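Local atomic coordinates of putidaredoxin reductase (Pseudomonas putida, PDB entry 1Q1R), a protein that uses its bound FAD to pass electrons to putidaredoxin, probably from NADH, for the cytochrome P450cam monooxygenase system. Residues Leu108-Arg113 against Asn264-Asn269. Residues are numbered along the deposited sequence; the frame is centred on the assembly and turned at random.
Sequences LATGGR and NGIVIN. With FAD (flavin-adenine dinucleotide), chain C.
Ile-266 carries CG1 anti to its own carbonyl carbon (chi1 -59°) and extends it fully (chi2 178°), which places CD1 at the end of an extended chain, where it touches both Leu-108 and Thr-110. Leu-108 has a matching first torsion and presents CD1, and the two methyl groups meet at 4.2 Å between Leu-108 CD1 and Ile-266 CD1, the side chains crossing at about a right angle. Thr-110 adds the other touch: its OG1 lies 4.1 Å from Ile-266 CD1, a van der Waals contact with a methyl; the hydroxyl has its polar partner in the backbone O of Asn-251. With OG1 placed between backbone N and carbonyl carbon (chi1 58°), CG2 turns instead to the cofactor, 3.7 Å from N7A of the FAD adenine, while Thr-110 CB lies 3.6 Å from FAD C8A. Just beyond, Gly-111, with no side chain and a positive phi, brings its CA within 3.1 Å of FAD O3P at the pyrophosphate. The contact thus joins the end of the parallel-sheet strand 105-108 and the FAD-binding turn after it to strand 266-267, at the edge of a neighbouring three-stranded sheet in the glutathione reductase fold. Chemically it is a small, buried van der Waals contact, one methyl against a methyl and a hydroxyl oxygen, in which Thr-110 separates its roles: hydroxyl to Asn-251, carbon side to adenine.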
# COMPACT_ATOMS: atom_id res chain seq x y z
N LEU A 108 -16.42 3.49 5.71
CA LEU A 108 -15.88 2.16 5.50
C LEU A 108 -14.39 2.25 5.17
O LEU A 108 -14.00 2.60 4.04
CB LEU A 108 -16.64 1.46 4.37
CG LEU A 108 -18.16 1.33 4.61
CD1 LEU A 108 -18.79 0.55 3.47
CD2 LEU A 108 -18.42 0.63 5.95
N ALA A 109 -13.56 1.94 6.16
CA ALA A 109 -12.11 1.96 6.02
C ALA A 109 -11.65 0.52 6.22
O ALA A 109 -10.79 0.24 7.05
CB ALA A 109 -11.51 2.86 7.09
N THR A 110 -12.22 -0.36 5.41
CA THR A 110 -11.97 -1.80 5.48
C THR A 110 -10.68 -2.34 4.88
O THR A 110 -10.39 -3.53 5.03
CB THR A 110 -13.15 -2.56 4.86
OG1 THR A 110 -13.32 -2.14 3.50
CG2 THR A 110 -14.42 -2.27 5.63
N GLY A 111 -9.93 -1.49 4.19
CA GLY A 111 -8.68 -1.93 3.60
C GLY A 111 -8.79 -3.13 2.68
O GLY A 111 -9.72 -3.24 1.88
N GLY A 112 -7.83 -4.05 2.80
CA GLY A 112 -7.84 -5.24 1.98
C GLY A 112 -7.22 -6.42 2.71
O GLY A 112 -6.74 -6.27 3.84
N ARG A 113 -7.25 -7.58 2.07
CA ARG A 113 -6.68 -8.79 2.65
C ARG A 113 -5.75 -9.45 1.63
O ARG A 113 -5.94 -9.30 0.42
CB ARG A 113 -7.80 -9.76 3.04
CG ARG A 113 -8.75 -10.11 1.90
CD ARG A 113 -9.79 -11.13 2.35
NE ARG A 113 -10.62 -11.60 1.24
CZ ARG A 113 -11.70 -10.98 0.78
NH1 ARG A 113 -12.12 -9.85 1.35
NH2 ARG A 113 -12.38 -11.49 -0.24
N ASN A 264 -13.83 -3.88 -8.00
CA ASN A 264 -12.43 -3.99 -7.58
C ASN A 264 -12.20 -2.86 -6.60
O ASN A 264 -11.26 -2.08 -6.74
CB ASN A 264 -11.48 -3.84 -8.77
CG ASN A 264 -10.03 -4.13 -8.40
OD1 ASN A 264 -9.63 -3.98 -7.24
ND2 ASN A 264 -9.24 -4.54 -9.38
N GLY A 265 -13.08 -2.77 -5.61
CA GLY A 265 -12.99 -1.72 -4.61
C GLY A 265 -14.35 -1.11 -4.41
O GLY A 265 -15.27 -1.37 -5.19
N ILE A 266 -14.50 -0.31 -3.36
CA ILE A 266 -15.77 0.34 -3.07
C ILE A 266 -15.80 1.69 -3.78
O ILE A 266 -15.03 2.60 -3.47
CB ILE A 266 -15.94 0.54 -1.55
CG1 ILE A 266 -15.88 -0.83 -0.85
CG2 ILE A 266 -17.26 1.24 -1.25
CD1 ILE A 266 -15.98 -0.77 0.65
N VAL A 267 -16.70 1.81 -4.76
CA VAL A 267 -16.84 3.03 -5.55
C VAL A 267 -17.32 4.23 -4.74
O VAL A 267 -18.32 4.15 -4.02
CB VAL A 267 -17.81 2.80 -6.73
CG1 VAL A 267 -17.99 4.09 -7.53
CG2 VAL A 267 -17.28 1.69 -7.62
N ILE A 268 -16.60 5.34 -4.85
CA ILE A 268 -16.95 6.56 -4.15
C ILE A 268 -16.88 7.74 -5.11
O ILE A 268 -16.14 7.69 -6.11
CB ILE A 268 -16.01 6.84 -2.96
CG1 ILE A 268 -14.57 7.02 -3.45
CG2 ILE A 268 -16.08 5.70 -1.97
CD1 ILE A 268 -13.63 7.57 -2.40
N ASN A 269 -17.63 8.80 -4.82
CA ASN A 269 -17.62 9.98 -5.69
C ASN A 269 -16.68 11.07 -5.19
O ASN A 269 -15.96 10.88 -4.21
CB ASN A 269 -19.04 10.56 -5.84
CG ASN A 269 -19.65 10.99 -4.52
OD1 ASN A 269 -18.95 11.42 -3.61
ND2 ASN A 269 -20.97 10.89 -4.43
PA FAD C . -5.91 -1.74 6.36
O1A FAD C . -6.09 -3.08 5.76
O2A FAD C . -4.59 -1.39 6.93
O5B FAD C . -7.01 -1.53 7.51
C5B FAD C . -8.35 -2.03 7.38
C4B FAD C . -8.77 -2.67 8.71
O4B FAD C . -10.23 -2.84 8.75
C3B FAD C . -8.18 -4.08 8.85
O3B FAD C . -7.82 -4.31 10.22
C2B FAD C . -9.34 -4.98 8.48
O2B FAD C . -9.21 -6.25 9.12
C1B FAD C . -10.50 -4.22 9.09
N9A FAD C . -11.84 -4.68 8.61
C8A FAD C . -12.18 -4.99 7.35
N7A FAD C . -13.47 -5.37 7.33
C5A FAD C . -13.93 -5.31 8.58
C6A FAD C . -15.17 -5.58 9.17
N6A FAD C . -16.18 -6.03 8.43
N1A FAD C . -15.32 -5.40 10.50
C2A FAD C . -14.31 -4.96 11.26
N3A FAD C . -13.11 -4.70 10.72
C4A FAD C . -12.90 -4.86 9.39
N1 FAD C . 2.44 2.18 1.83
C2 FAD C . 3.33 3.21 1.52
O2 FAD C . 2.91 4.28 1.08
N3 FAD C . 4.71 3.03 1.72
C4 FAD C . 5.19 1.80 2.24
O4 FAD C . 6.39 1.67 2.46
C4X FAD C . 4.29 0.76 2.55
N5 FAD C . 4.74 -0.40 3.10
C5X FAD C . 3.89 -1.40 3.48
C6 FAD C . 4.39 -2.58 4.07
C7 FAD C . 3.50 -3.60 4.48
C7M FAD C . 4.08 -4.90 5.10
C8 FAD C . 2.11 -3.44 4.31
C8M FAD C . 1.11 -4.52 4.77
C9 FAD C . 1.61 -2.27 3.71
C9A FAD C . 2.49 -1.25 3.30
N10 FAD C . 2.00 -0.05 2.71
C10 FAD C . 2.92 0.96 2.34
C1' FAD C . 0.54 0.14 2.47
C2' FAD C . -0.07 1.05 3.54
O2' FAD C . 0.35 0.59 4.83
C3' FAD C . -1.60 1.06 3.45
O3' FAD C . -1.99 1.42 2.12
C4' FAD C . -2.20 2.06 4.45
O4' FAD C . -1.81 1.70 5.78
C5' FAD C . -3.74 2.10 4.38
O5' FAD C . -4.34 0.90 4.91
P FAD C . -5.93 0.89 5.21
O1P FAD C . -6.15 1.48 6.54
O2P FAD C . -6.60 1.52 4.05
O3P FAD C . -6.32 -0.68 5.20